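Local coordinates for zinc resistance-associated protein (Salmonella enterica subsp. enterica serovar Typhimurium, PDB 3LAY) that modulates the Zra envelope stress response as a zinc-binding periplasmic accessory protein with both regulatory and chaperone roles, at residues 138-142 / 143-147. Residues are numbered along the deposited sequence; the frame is centred on the assembly and turned at random.
Sequences VAMAQ and AGIPR
The flat groups that meet here are backbone peptides: N of G144 sits above the plane of the A141 carbonyl, 3.1 Å from its O, and N of A143 likewise lies above the plane of the M140 carbonyl, 3.0 Å from that O. The G144 bond is nearly straight at 162°, the A143 bond more bent. O of M140 also accepts a long, weak bond of 3.3 Å from N of I145, five residues on. N of A143 is shared between O of M140 and, weakly, O of A139, as the regular helical pattern gives out in the last turn. The reversal takes place at G144, whose positive phi of 77° is easy for a residue without a side chain.

Beyond the turn the chain doubles back, and the methyl CE of M140 comes up against the branch methyl CG2 of I145 at 3.7 Å, the two side chains meeting at an angle. The flexible thioether suits this place, since its bends at chi2 and chi3 carry CE there. In I145 the branch that meets it is the one anti to the backbone N, and the side chain as a whole packs on T75 and A76 of helix 70-106. An apolar, branched residue thus fits between the helix end and that neighbouring helix; M140 also touches A76, while A141 on another face meets L105 of a second subunit. Positive phi at G144, with the paired bonds from I145 N to M140 O and G144 N to A141 O, makes this a Schellman motif, ending helix 112-142 of the helical hairpin from which the decameric barrel is built.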
# COMPACT_ATOMS: atom_id res chain seq x y z
N VAL J 138 33.17 5.00 -5.40
CA VAL J 138 34.22 5.64 -6.17
C VAL J 138 34.40 4.94 -7.52
O VAL J 138 34.64 5.57 -8.57
CB VAL J 138 35.56 5.56 -5.41
CG1 VAL J 138 36.69 5.91 -6.32
CG2 VAL J 138 35.52 6.44 -4.17
N ALA J 139 34.30 3.62 -7.50
CA ALA J 139 34.40 2.85 -8.72
C ALA J 139 33.30 3.35 -9.65
O ALA J 139 33.59 3.80 -10.78
CB ALA J 139 34.22 1.37 -8.44
N MET J 140 32.05 3.31 -9.15
CA MET J 140 30.89 3.78 -9.91
C MET J 140 31.14 5.15 -10.50
O MET J 140 30.94 5.34 -11.71
CB MET J 140 29.65 3.87 -9.02
CG MET J 140 29.11 2.54 -8.57
SD MET J 140 28.21 1.67 -9.86
CE MET J 140 26.59 2.44 -9.81
N ALA J 141 31.59 6.10 -9.67
CA ALA J 141 31.84 7.48 -10.15
C ALA J 141 32.88 7.47 -11.25
O ALA J 141 32.72 8.14 -12.26
CB ALA J 141 32.28 8.43 -9.02
N GLN J 142 33.93 6.68 -11.06
CA GLN J 142 34.97 6.63 -12.06
C GLN J 142 34.49 6.01 -13.38
O GLN J 142 35.12 6.23 -14.40
CB GLN J 142 36.22 5.91 -11.54
CG GLN J 142 37.06 6.74 -10.61
CD GLN J 142 38.18 5.96 -10.03
OE1 GLN J 142 38.02 4.79 -9.67
NE2 GLN J 142 39.35 6.59 -9.91
N ALA J 143 33.40 5.25 -13.36
CA ALA J 143 32.87 4.67 -14.62
C ALA J 143 31.86 5.58 -15.30
O ALA J 143 31.32 5.24 -16.31
CB ALA J 143 32.29 3.30 -14.41
N GLY J 144 31.60 6.75 -14.76
CA GLY J 144 30.70 7.66 -15.41
C GLY J 144 29.27 7.25 -15.20
O GLY J 144 28.40 7.66 -15.93
N ILE J 145 29.01 6.44 -14.19
CA ILE J 145 27.66 5.99 -13.95
C ILE J 145 26.90 6.92 -13.03
O ILE J 145 27.29 7.10 -11.88
CB ILE J 145 27.66 4.58 -13.40
CG1 ILE J 145 28.24 3.65 -14.45
CG2 ILE J 145 26.29 4.15 -13.08
CD1 ILE J 145 28.23 2.26 -14.05
N PRO J 146 25.81 7.53 -13.54
CA PRO J 146 24.90 8.50 -12.90
C PRO J 146 24.55 8.31 -11.45
O PRO J 146 24.16 7.20 -11.03
CB PRO J 146 23.60 8.34 -13.69
CG PRO J 146 24.04 8.03 -15.06
CD PRO J 146 25.38 7.26 -14.93
N ARG J 147 24.62 9.42 -10.72
CA ARG J 147 24.30 9.45 -9.31
C ARG J 147 24.83 8.19 -8.64
O ARG J 147 25.28 8.26 -7.49
CB ARG J 147 22.77 9.63 -9.11